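PDB 4QHS: flagellar regulatory protein C from Vibrio cholerae, which probably activates sigma-54-dependent transcription of flagellar genes through a heptameric AAA+ domain that binds ATP and probably hydrolyses it to remodel the polymerase. Local coordinates for residues Gly45-Lys51 and Ala155-Arg159; Val214-Ala218 and Glu249-Ile253; Val132-Glu137 and Lys148-Val153. All coordinates share one frame; numbering follows the deposited sequence.

Interaction 1 (Gly45-Lys51 and Ala155-Arg159)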
ATOM      1  N   GLY A  45      15.377 -35.874   9.617  1.00 38.78           N
ATOM      2  CA  GLY A  45      16.785 -35.722   9.950  1.00 38.78           C
ATOM      3  C   GLY A  45      17.332 -34.437   9.375  1.00 45.61           C
ATOM      4  O   GLY A  45      16.675 -33.777   8.567  1.00 44.60           O
ATOM      5  N   PRO A  46      18.544 -34.060   9.783  1.00 48.88           N
ATOM      6  CA  PRO A  46      19.066 -32.796   9.251  1.00 48.25           C
ATOM      7  C   PRO A  46      19.318 -32.858   7.744  1.00 44.48           C
ATOM      8  O   PRO A  46      19.469 -33.942   7.183  1.00 48.15           O
ATOM      9  CB  PRO A  46      20.375 -32.595  10.031  1.00 58.92           C
ATOM     10  CG  PRO A  46      20.733 -33.976  10.563  1.00 57.49           C
ATOM     11  CD  PRO A  46      19.416 -34.649  10.813  1.00 50.71           C
ATOM     12  N   SER A  47      19.327 -31.700   7.089  1.00 46.02           N
ATOM     13  CA  SER A  47      19.699 -31.649   5.689  1.00 50.23           C
ATOM     14  C   SER A  47      21.177 -31.980   5.595  1.00 56.78           C
ATOM     15  O   SER A  47      21.910 -31.865   6.587  1.00 57.43           O
ATOM     16  CB  SER A  47      19.424 -30.274   5.077  1.00 47.81           C
ATOM     17  OG  SER A  47      18.050 -29.928   5.132  1.00 45.31           O
ATOM     18  N   GLY A  48      21.608 -32.386   4.406  1.00 56.79           N
ATOM     19  CA  GLY A  48      23.009 -32.680   4.159  1.00 65.09           C
ATOM     20  C   GLY A  48      23.549 -33.719   5.118  1.00 59.78           C
ATOM     21  O   GLY A  48      24.673 -33.608   5.589  1.00 56.54           O
ATOM     22  N   SER A  49      22.722 -34.717   5.414  1.00 61.74           N
ATOM     23  CA  SER A  49      23.095 -35.813   6.288  1.00 65.13           C
ATOM     24  C   SER A  49      22.982 -37.134   5.540  1.00 66.36           C
ATOM     25  O   SER A  49      22.723 -38.162   6.141  1.00 73.79           O
ATOM     26  CB  SER A  49      22.210 -35.831   7.539  1.00 67.53           C
ATOM     27  OG  SER A  49      20.879 -36.233   7.240  1.00 58.33           O
ATOM     28  N   GLY A  50      23.157 -37.092   4.221  1.00 68.74           N
ATOM     29  CA  GLY A  50      23.143 -38.289   3.396  1.00 62.15           C
ATOM     30  C   GLY A  50      21.786 -38.898   3.066  1.00 68.73           C
ATOM     31  O   GLY A  50      21.727 -40.037   2.607  1.00 72.65           O
ATOM     32  N   LYS A  51      20.705 -38.148   3.278  1.00 79.85           N
ATOM     33  CA  LYS A  51      19.346 -38.643   3.030  1.00 74.57           C
ATOM     34  C   LYS A  51      19.091 -39.063   1.598  1.00 86.35           C
ATOM     35  O   LYS A  51      18.276 -39.951   1.333  1.00 84.71           O
ATOM     36  CB  LYS A  51      18.306 -37.581   3.372  1.00 67.90           C
ATOM     37  CG  LYS A  51      17.985 -37.398   4.828  1.00 69.45           C
ATOM     38  CD  LYS A  51      16.776 -36.484   4.939  1.00 63.63           C
ATOM     39  CE  LYS A  51      16.668 -35.882   6.310  1.00 64.88           C
ATOM     40  NZ  LYS A  51      15.398 -35.139   6.477  1.00 63.91           N
ATOM     41  N   ALA A 155       9.387 -38.675   0.557  1.00 39.26           N
ATOM     42  CA  ALA A 155       9.584 -37.280   0.950  1.00 40.46           C
ATOM     43  C   ALA A 155      10.653 -37.148   2.023  1.00 44.73           C
ATOM     44  O   ALA A 155      10.953 -38.112   2.726  1.00 44.61           O
ATOM     45  CB  ALA A 155       8.292 -36.681   1.449  1.00 29.29           C
ATOM     46  N   THR A 156      11.210 -35.944   2.148  1.00 37.70           N
ATOM     47  CA  THR A 156      12.084 -35.596   3.263  1.00 36.66           C
ATOM     48  C   THR A 156      11.724 -34.250   3.864  1.00 35.08           C
ATOM     49  O   THR A 156      11.180 -33.372   3.194  1.00 39.58           O
ATOM     50  CB  THR A 156      13.569 -35.520   2.855  1.00 41.37           C
ATOM     51  OG1 THR A 156      13.795 -34.305   2.134  1.00 38.61           O
ATOM     52  CG2 THR A 156      13.964 -36.717   1.984  1.00 48.86           C
ATOM     53  N   SER A 157      12.104 -34.092   5.107  1.00 34.99           N
ATOM     54  CA  SER A 157      11.893 -32.893   5.843  1.00 36.63           C
ATOM     55  C   SER A 157      12.969 -32.756   6.873  1.00 43.88           C
ATOM     56  O   SER A 157      13.279 -33.682   7.558  1.00 39.88           O
ATOM     57  CB  SER A 157      10.560 -32.947   6.528  1.00 36.81           C
ATOM     58  OG  SER A 157      10.234 -31.691   6.995  1.00 41.42           O
ATOM     59  N   ASN A 158      13.558 -31.593   6.974  1.00 38.56           N
ATOM     60  CA  ASN A 158      14.529 -31.394   8.004  1.00 41.01           C
ATOM     61  C   ASN A 158      13.921 -30.766   9.239  1.00 44.16           C
ATOM     62  O   ASN A 158      14.603 -30.320  10.110  1.00 48.48           O
ATOM     63  CB  ASN A 158      15.731 -30.640   7.487  1.00 46.48           C
ATOM     64  CG  ASN A 158      15.466 -29.195   7.267  1.00 49.01           C
ATOM     65  OD1 ASN A 158      14.441 -28.683   7.600  1.00 48.62           O
ATOM     66  ND2 ASN A 158      16.407 -28.537   6.704  1.00 55.95           N
ATOM     67  N   ARG A 159      12.612 -30.774   9.321  1.00 43.62           N
ATOM     68  CA  ARG A 159      11.956 -30.226  10.467  1.00 56.39           C
ATOM     69  C   ARG A 159      10.870 -31.122  11.000  1.00 57.29           C
ATOM     70  O   ARG A 159      10.409 -31.998  10.311  1.00 58.08           O
ATOM     71  CB  ARG A 159      11.415 -28.846  10.157  1.00 57.74           C
ATOM     72  CG  ARG A 159      10.387 -28.827   9.105  1.00 52.57           C
ATOM     73  CD  ARG A 159      10.100 -27.447   8.640  1.00 58.33           C
ATOM     74  NE  ARG A 159      10.085 -26.518   9.734  1.00 75.49           N
ATOM     75  CZ  ARG A 159      10.151 -25.211   9.599  1.00 79.09           C
ATOM     76  NH1 ARG A 159      10.236 -24.675   8.390  1.00 83.46           N
ATOM     77  NH2 ARG A 159      10.151 -24.455  10.676  1.00 73.74           N
TER
HETATM   78  O   HOH W   1      13.393 -33.443  10.612  1.00 55.52           O

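Interaction 2 (Val214-Ala218 and Glu249-Ile253)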
ATOM      1  N   VAL A 214      43.985 -42.539  -2.308  1.00 82.30           N
ATOM      2  CA  VAL A 214      45.009 -42.190  -1.339  1.00 89.84           C
ATOM      3  C   VAL A 214      44.889 -42.855   0.048  1.00 98.52           C
ATOM      4  O   VAL A 214      45.918 -43.295   0.553  1.00105.96           O
ATOM      5  CB  VAL A 214      45.096 -40.643  -1.158  1.00 82.94           C
ATOM      6  CG1 VAL A 214      44.999 -39.953  -2.509  1.00 80.29           C
ATOM      7  CG2 VAL A 214      44.030 -40.116  -0.223  1.00 81.21           C
ATOM      8  N   PRO A 215      43.657 -43.006   0.620  1.00104.71           N
ATOM      9  CA  PRO A 215      43.490 -43.111   2.074  1.00102.36           C
ATOM     10  C   PRO A 215      44.763 -43.222   2.883  1.00 96.68           C
ATOM     11  O   PRO A 215      45.439 -42.204   3.063  1.00 75.92           O
ATOM     12  CB  PRO A 215      42.649 -44.378   2.219  1.00106.65           C
ATOM     13  CG  PRO A 215      41.779 -44.375   0.989  1.00107.77           C
ATOM     14  CD  PRO A 215      42.389 -43.407  -0.016  1.00106.75           C
ATOM     15  N   SER A 216      45.069 -44.426   3.369  1.00116.97           N
ATOM     16  CA  SER A 216      46.150 -44.650   4.336  1.00129.75           C
ATOM     17  C   SER A 216      46.204 -43.512   5.368  1.00134.66           C
ATOM     18  O   SER A 216      47.233 -43.278   6.014  1.00144.39           O
ATOM     19  CB  SER A 216      47.498 -44.808   3.621  1.00130.06           C
ATOM     20  OG  SER A 216      47.745 -43.750   2.707  1.00124.14           O
ATOM     21  N   ILE A 217      45.109 -42.758   5.405  1.00112.82           N
ATOM     22  CA  ILE A 217      44.997 -41.582   6.223  1.00 83.51           C
ATOM     23  C   ILE A 217      45.301 -41.889   7.675  1.00 72.26           C
ATOM     24  O   ILE A 217      44.599 -42.609   8.327  1.00 73.70           O
ATOM     25  CB  ILE A 217      43.623 -40.984   6.050  1.00 80.10           C
ATOM     26  CG1 ILE A 217      43.196 -40.248   7.282  1.00 83.25           C
ATOM     27  CG2 ILE A 217      42.627 -42.052   5.841  1.00 77.75           C
ATOM     28  CD1 ILE A 217      41.878 -40.680   7.717  1.00 84.35           C
ATOM     29  N   ALA A 218      46.390 -41.328   8.153  1.00 69.21           N
ATOM     30  CA  ALA A 218      46.810 -41.494   9.512  1.00 72.81           C
ATOM     31  C   ALA A 218      45.628 -41.745  10.408  1.00 75.08           C
ATOM     32  O   ALA A 218      44.554 -41.242  10.176  1.00 72.51           O
ATOM     33  CB  ALA A 218      47.568 -40.283   9.972  1.00 52.93           C
ATOM     34  N   GLU A 249      47.938 -35.814  -0.771  1.00 84.89           N
ATOM     35  CA  GLU A 249      47.499 -37.216  -0.756  1.00 88.07           C
ATOM     36  C   GLU A 249      48.053 -38.095   0.382  1.00 94.83           C
ATOM     37  O   GLU A 249      49.239 -38.110   0.641  1.00 97.13           O
ATOM     38  CB  GLU A 249      47.757 -37.854  -2.111  1.00 78.22           C
ATOM     39  CG  GLU A 249      46.843 -37.371  -3.196  1.00 76.08           C
ATOM     40  CD  GLU A 249      46.912 -35.882  -3.446  1.00 72.72           C
ATOM     41  OE1 GLU A 249      45.958 -35.381  -4.037  1.00 64.54           O
ATOM     42  OE2 GLU A 249      47.891 -35.209  -3.084  1.00 72.60           O
ATOM     43  N   ASN A 250      47.176 -38.818   1.062  1.00 88.67           N
ATOM     44  CA  ASN A 250      47.544 -39.557   2.266  1.00 79.52           C
ATOM     45  C   ASN A 250      47.317 -38.726   3.504  1.00 68.94           C
ATOM     46  O   ASN A 250      48.237 -38.199   4.054  1.00 68.63           O
ATOM     47  CB  ASN A 250      48.999 -39.971   2.225  1.00 80.80           C
ATOM     48  CG  ASN A 250      49.386 -40.817   3.408  1.00 88.88           C
ATOM     49  OD1 ASN A 250      48.866 -41.902   3.600  1.00 95.45           O
ATOM     50  ND2 ASN A 250      50.288 -40.315   4.214  1.00 90.87           N
ATOM     51  N   GLY A 251      46.076 -38.612   3.926  1.00 65.35           N
ATOM     52  CA  GLY A 251      45.689 -37.620   4.895  1.00 69.84           C
ATOM     53  C   GLY A 251      46.450 -37.635   6.193  1.00 74.72           C
ATOM     54  O   GLY A 251      46.540 -38.655   6.826  1.00 58.32           O
ATOM     55  N   HIS A 252      46.955 -36.487   6.615  1.00 70.75           N
ATOM     56  CA  HIS A 252      47.701 -36.446   7.869  1.00 76.07           C
ATOM     57  C   HIS A 252      47.077 -35.496   8.900  1.00 81.42           C
ATOM     58  O   HIS A 252      46.540 -35.927   9.928  1.00 72.46           O
ATOM     59  CB  HIS A 252      49.136 -36.025   7.586  1.00 81.11           C
ATOM     60  CG  HIS A 252      50.142 -36.711   8.449  1.00100.78           C
ATOM     61  ND1 HIS A 252      50.712 -36.105   9.548  1.00113.02           N
ATOM     62  CD2 HIS A 252      50.677 -37.952   8.380  1.00 99.79           C
ATOM     63  CE1 HIS A 252      51.561 -36.944  10.117  1.00113.54           C
ATOM     64  NE2 HIS A 252      51.559 -38.071   9.426  1.00107.70           N
ATOM     65  N   ILE A 253      47.196 -34.199   8.625  1.00 82.70           N
ATOM     66  CA  ILE A 253      46.530 -33.158   9.394  1.00 73.32           C
ATOM     67  C   ILE A 253      45.657 -32.374   8.411  1.00 80.58           C
ATOM     68  O   ILE A 253      46.067 -32.075   7.284  1.00 57.23           O
ATOM     69  CB  ILE A 253      47.534 -32.214  10.139  1.00 64.90           C
ATOM     70  CG1 ILE A 253      48.178 -31.167   9.205  1.00 81.67           C
ATOM     71  CG2 ILE A 253      48.608 -33.026  10.810  1.00 87.01           C
ATOM     72  CD1 ILE A 253      47.356 -29.807   8.990  1.00 64.89           C
TER

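Interaction 3 (Val132-Glu137 and Lys148-Val153)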
ATOM      1  N   VAL A 132      -3.603 -35.061  -5.304  1.00 32.53           N
ATOM      2  CA  VAL A 132      -2.838 -35.997  -6.112  1.00 35.44           C
ATOM      3  C   VAL A 132      -2.700 -37.311  -5.372  1.00 41.36           C
ATOM      4  O   VAL A 132      -2.938 -38.375  -5.952  1.00 38.80           O
ATOM      5  CB  VAL A 132      -1.429 -35.467  -6.468  1.00 35.02           C
ATOM      6  CG1 VAL A 132      -0.574 -36.588  -7.050  1.00 33.11           C
ATOM      7  CG2 VAL A 132      -1.526 -34.312  -7.461  1.00 37.68           C
ATOM      8  N   LEU A 133      -2.335 -37.228  -4.090  1.00 35.37           N
ATOM      9  CA  LEU A 133      -2.196 -38.414  -3.261  1.00 35.24           C
ATOM     10  C   LEU A 133      -3.494 -39.202  -3.154  1.00 46.70           C
ATOM     11  O   LEU A 133      -3.472 -40.431  -3.155  1.00 43.21           O
ATOM     12  CB  LEU A 133      -1.721 -38.040  -1.863  1.00 32.07           C
ATOM     13  CG  LEU A 133      -0.214 -37.787  -1.780  1.00 37.86           C
ATOM     14  CD1 LEU A 133       0.235 -37.419  -0.349  1.00 29.14           C
ATOM     15  CD2 LEU A 133       0.529 -39.010  -2.288  1.00 34.41           C
ATOM     16  N   GLN A 134      -4.622 -38.495  -3.060  1.00 44.82           N
ATOM     17  CA  GLN A 134      -5.900 -39.145  -2.790  1.00 42.93           C
ATOM     18  C   GLN A 134      -6.516 -39.743  -4.045  1.00 46.39           C
ATOM     19  O   GLN A 134      -7.076 -40.830  -4.000  1.00 45.21           O
ATOM     20  CB  GLN A 134      -6.904 -38.157  -2.175  1.00 49.69           C
ATOM     21  CG  GLN A 134      -6.555 -37.626  -0.800  1.00 51.02           C
ATOM     22  CD  GLN A 134      -7.500 -36.509  -0.367  1.00 59.57           C
ATOM     23  OE1 GLN A 134      -8.220 -35.924  -1.190  1.00 49.19           O
ATOM     24  NE2 GLN A 134      -7.511 -36.214   0.932  1.00 58.00           N
ATOM     25  N   GLU A 135      -6.438 -39.012  -5.156  1.00 48.95           N
ATOM     26  CA  GLU A 135      -7.101 -39.430  -6.378  1.00 53.13           C
ATOM     27  C   GLU A 135      -6.162 -40.244  -7.234  1.00 51.27           C
ATOM     28  O   GLU A 135      -6.607 -40.917  -8.167  1.00 54.23           O
ATOM     29  CB  GLU A 135      -7.606 -38.223  -7.181  1.00 57.72           C
ATOM     30  CG  GLU A 135      -8.464 -37.236  -6.396  1.00 58.77           C
ATOM     31  CD  GLU A 135      -9.702 -37.876  -5.803  1.00 78.14           C
ATOM     32  OE1 GLU A 135     -10.249 -38.825  -6.413  1.00 93.11           O
ATOM     33  OE2 GLU A 135     -10.130 -37.436  -4.717  1.00 78.37           O
ATOM     34  N   ARG A 136      -4.890 -40.168  -6.934  1.00 37.15           N
ATOM     35  CA  ARG A 136      -3.913 -40.773  -7.776  1.00 41.36           C
ATOM     36  C   ARG A 136      -4.116 -40.292  -9.197  1.00 41.93           C
ATOM     37  O   ARG A 136      -4.197 -41.063 -10.103  1.00 44.41           O
ATOM     38  CB  ARG A 136      -4.033 -42.270  -7.686  1.00 52.13           C
ATOM     39  CG  ARG A 136      -3.221 -42.867  -6.594  1.00 71.20           C
ATOM     40  CD  ARG A 136      -1.914 -42.119  -6.437  1.00 84.16           C
ATOM     41  NE  ARG A 136      -1.219 -42.407  -5.186  1.00 84.39           N
ATOM     42  CZ  ARG A 136       0.002 -41.980  -4.906  1.00 78.61           C
ATOM     43  NH1 ARG A 136       0.657 -41.247  -5.789  1.00 66.27           N
ATOM     44  NH2 ARG A 136       0.566 -42.291  -3.750  1.00 76.92           N
ATOM     45  N   GLU A 137      -4.191 -38.986  -9.351  1.00 44.67           N
ATOM     46  CA  GLU A 137      -4.354 -38.289 -10.616  1.00 45.97           C
ATOM     47  C   GLU A 137      -3.712 -36.917 -10.485  1.00 46.70           C
ATOM     48  O   GLU A 137      -3.674 -36.341  -9.391  1.00 47.09           O
ATOM     49  CB  GLU A 137      -5.829 -38.135 -10.993  1.00 54.45           C
ATOM     50  CG  GLU A 137      -6.490 -39.408 -11.475  1.00 74.10           C
ATOM     51  CD  GLU A 137      -7.953 -39.211 -11.814  1.00 88.36           C
ATOM     52  OE1 GLU A 137      -8.468 -38.091 -11.595  1.00 89.87           O
ATOM     53  OE2 GLU A 137      -8.583 -40.179 -12.297  1.00 93.59           O
ATOM     54  N   LYS A 148      -3.972 -40.020 -15.063  1.00 51.06           N
ATOM     55  CA  LYS A 148      -3.878 -41.126 -14.113  1.00 42.23           C
ATOM     56  C   LYS A 148      -2.430 -41.360 -13.692  1.00 48.00           C
ATOM     57  O   LYS A 148      -1.533 -41.371 -14.541  1.00 41.78           O
ATOM     58  CB  LYS A 148      -4.442 -42.399 -14.729  1.00 45.33           C
ATOM     59  CG  LYS A 148      -5.512 -43.061 -13.897  1.00 66.60           C
ATOM     60  CD  LYS A 148      -6.903 -42.568 -14.290  1.00 77.63           C
ATOM     61  CE  LYS A 148      -7.415 -43.267 -15.549  1.00 79.84           C
ATOM     62  NZ  LYS A 148      -8.761 -42.752 -15.966  1.00 81.36           N
ATOM     63  N   LEU A 149      -2.209 -41.627 -12.418  1.00 43.92           N
ATOM     64  CA  LEU A 149      -0.879 -41.819 -11.893  1.00 39.03           C
ATOM     65  C   LEU A 149      -0.650 -43.163 -11.246  1.00 44.90           C
ATOM     66  O   LEU A 149      -1.537 -43.740 -10.689  1.00 50.67           O
ATOM     67  CB  LEU A 149      -0.577 -40.740 -10.880  1.00 36.61           C
ATOM     68  CG  LEU A 149      -0.216 -39.369 -11.396  1.00 34.96           C
ATOM     69  CD1 LEU A 149       0.059 -38.450 -10.277  1.00 28.71           C
ATOM     70  CD2 LEU A 149       0.987 -39.474 -12.259  1.00 34.34           C
ATOM     71  N   ASP A 150       0.573 -43.634 -11.328  1.00 40.43           N
ATOM     72  CA  ASP A 150       1.033 -44.867 -10.696  1.00 49.49           C
ATOM     73  C   ASP A 150       2.454 -44.606 -10.195  1.00 42.03           C
ATOM     74  O   ASP A 150       3.429 -44.987 -10.844  1.00 47.78           O
ATOM     75  CB  ASP A 150       1.005 -46.043 -11.680  1.00 55.11           C
ATOM     76  CG  ASP A 150       1.608 -47.333 -11.092  1.00 69.01           C
ATOM     77  OD1 ASP A 150       1.411 -47.613  -9.889  1.00 61.53           O
ATOM     78  OD2 ASP A 150       2.284 -48.070 -11.845  1.00 78.51           O
ATOM     79  N   VAL A 151       2.557 -43.921  -9.063  1.00 42.68           N
ATOM     80  CA  VAL A 151       3.819 -43.355  -8.602  1.00 42.51           C
ATOM     81  C   VAL A 151       3.998 -43.514  -7.079  1.00 39.86           C
ATOM     82  O   VAL A 151       3.113 -43.184  -6.296  1.00 31.27           O
ATOM     83  CB  VAL A 151       3.922 -41.840  -8.970  1.00 45.38           C
ATOM     84  CG1 VAL A 151       5.186 -41.211  -8.384  1.00 35.11           C
ATOM     85  CG2 VAL A 151       3.874 -41.634 -10.488  1.00 43.43           C
ATOM     86  N   ARG A 152       5.156 -44.027  -6.682  1.00 37.37           N
ATOM     87  CA  ARG A 152       5.504 -44.190  -5.281  1.00 32.34           C
ATOM     88  C   ARG A 152       6.116 -42.891  -4.788  1.00 38.02           C
ATOM     89  O   ARG A 152       7.002 -42.320  -5.435  1.00 37.97           O
ATOM     90  CB  ARG A 152       6.490 -45.353  -5.097  1.00 43.05           C
ATOM     91  CG  ARG A 152       6.472 -46.010  -3.719  1.00 40.89           C
ATOM     92  CD  ARG A 152       7.651 -45.605  -2.849  1.00 34.75           C
ATOM     93  NE  ARG A 152       7.535 -46.185  -1.508  1.00 49.15           N
ATOM     94  CZ  ARG A 152       8.037 -47.363  -1.140  1.00 50.54           C
ATOM     95  NH1 ARG A 152       8.715 -48.104  -2.009  1.00 39.23           N
ATOM     96  NH2 ARG A 152       7.867 -47.801   0.107  1.00 38.67           N
ATOM     97  N   VAL A 153       5.649 -42.420  -3.645  1.00 30.30           N
ATOM     98  CA  VAL A 153       6.125 -41.157  -3.114  1.00 37.61           C
ATOM     99  C   VAL A 153       7.087 -41.331  -1.942  1.00 44.53           C
ATOM    100  O   VAL A 153       6.794 -42.026  -0.965  1.00 48.84           O
ATOM    101  CB  VAL A 153       4.963 -40.276  -2.662  1.00 39.15           C
ATOM    102  CG1 VAL A 153       5.487 -39.089  -1.893  1.00 37.08           C
ATOM    103  CG2 VAL A 153       4.157 -39.830  -3.871  1.00 44.58           C
TER

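Interaction 1 (Gly45-Lys51 and Ala155-Arg159)
Lys-51 crosses to Thr-156 and Ser-157, its side chain buried against the strand. The chain runs extended beyond CG, all its later torsions near anti, and its CD lies 3.9 Å from Thr-156 CB. At the far end, Lys-51 NZ donates to Gly-45 O at 2.8 Å, coming from above the carbonyl plane (39° out of it), and makes a further hydrogen bond to Ile-43 O. Ser-157 O also lies 2.8 Å from Lys-51 NZ, so backbone carbonyls from both segments crowd round the buried amine. Thr-156 turns its hydroxyl elsewhere, OG1 bonding to Asp-116 OD1 and the backbone N of Glu-117. This is the P-loop (Walker A) of an AAA+ ATPase, Gly-45 to Lys-51, set against the segment 155-159, which falls in the sensor 1 region in this family; Asp-116 and Glu-117 fit the Walker B sequence. The site holds no nucleotide, and the lysine amine is occupied by main-chain oxygens. Gly-45 has backbone angles that would push a side chain into the preceding carbonyl oxygen, and its own O receives a CA-H...O contact from Asn-158 CA at 3.3 Å. Toward the solvent the fit is looser. Asn-158, the exposed member, has CG between its backbone N and carbonyl carbon (chi1 74°), which brings ND2 alongside Ser-47 for a somewhat bent hydrogen bond, 2.7 Å from ND2 to OG. The hydroxyl lies 23° out of the amide plane and has a second, weak link to Glu-117. A water bridges the segments, accepting from Gly-45 N and donating to Ser-157 O.

Interaction 2 (Val214-Ala218 and Glu249-Ile253)
Val-214 lies against the side chain of Glu-249 and the backbone N of Asn-250, where two loops of the AAA+ lid domain run side by side. Residues 214-218 lead into helix 219-226, and residues 249-253 follow helix 233-247; the touching parts point the same way, with end-to-end directions only 8° apart. The apolar contacts are at the first end. Val-214 CG1 sits 3.2 Å from Glu-249 CG, a tight approach, while the bend of Glu-249 at chi2 (59°) takes its carboxylate away from the other loop. Val-214 CB lies 3.5 Å from Asn-250 N. Val-214 and Pro-215 also rest on Ile-203 of helix 195-208, which anchors this surface contact to the helical bundle of the lid. Polar contacts are mostly made by the main chain. Pro-215 O takes a nearly straight CA-H...O contact from Asn-250 CA, and Gly-251 O receives another from Ile-217 CA at 3.4 Å. The same Gly-251 oxygen accepts a weak hydrogen bond, 3.0 Å long and bent to 128° at the hydrogen, from N of Ala-218, the N-cap residue of helix 219-226.

Interaction 3 (Val132-Glu137 and Lys148-Val153)
Leu-149 and Val-132 meet obliquely, Leu-149 CD1 lying 3.8 Å from Val-132 CG1. With its CG anti to the carbonyl carbon (chi1 -77°) and the chain extended beyond it, Leu-149 also brings CD1 near Glu-137 C, while its CB lies 3.7 Å from Arg-136 O. Directly beside this apolar contact the backbones are tied together: Leu-149 N donates to Arg-136 O at 3.1 Å, reaching the oxygen from above the carbonyl plane, 46° out of it. A second apolar pair, further along, crosses at about a right angle, Leu-133 CD2 meeting Val-153 CG2 at 4.0 Å. Arg-136 reaches over to Val-151 and Val-153. Its chain is bent at chi2, bringing the guanidinium in obliquely near Val-151 O, with NH1 at 3.2 Å but at a poor angle for bonding, while Val-153 CG2 stands at the edge of the group, near its plane. Glu-137 and Lys-148 behave differently, lying side by side and pointing the same way as a non-hydrogen-bonded antiparallel pair. Glu-137 OE2 is 3.5 Å from Lys-148 CD, yet 4.5 Å from Lys-148 NZ, beyond salt-bridge distance, though the opposite charges may still attract; the other carboxylate oxygen, OE1, has a weak hydrogen bond to Ser-146. The pair lies at the base of the hairpin of strands 137-139 and 146-148, placed between helix 123-135 and strand 152-157 as is the pre-sensor 1 insertion of sigma-54 activators. Around the contact, Leu-133 is also covered by Leu-174 and Leu-178 of helix 172-178, Val-151 and Val-153 pack on Ile-113 of strand 112-116, and the backbone of Val-153 is hydrogen-bonded to that of Val-41, at the start of strand 41-44.

In the fold
Interactions 1 and 3 share strand 152-157 of the central parallel sheet and lie near the two ends of that strand, their centres 23 Å apart. Interaction 3 joins the strand's beginning to helix 123-135 and the inserted hairpin, whereas interaction 1 joins residues 155-159 to the P-loop and so lies at the nucleotide site, empty here. Interaction 2 belongs to the lid domain, 30 Å from interaction 1 between centres and about 19 Å between nearest atoms; it lies well away from the site. The lid still reaches the P-loop through helix 233-247, whose Arg-235 touches Ser-47. Interactions 2 and 3 are on opposite sides of the chain's centre, 49 Å apart between centres.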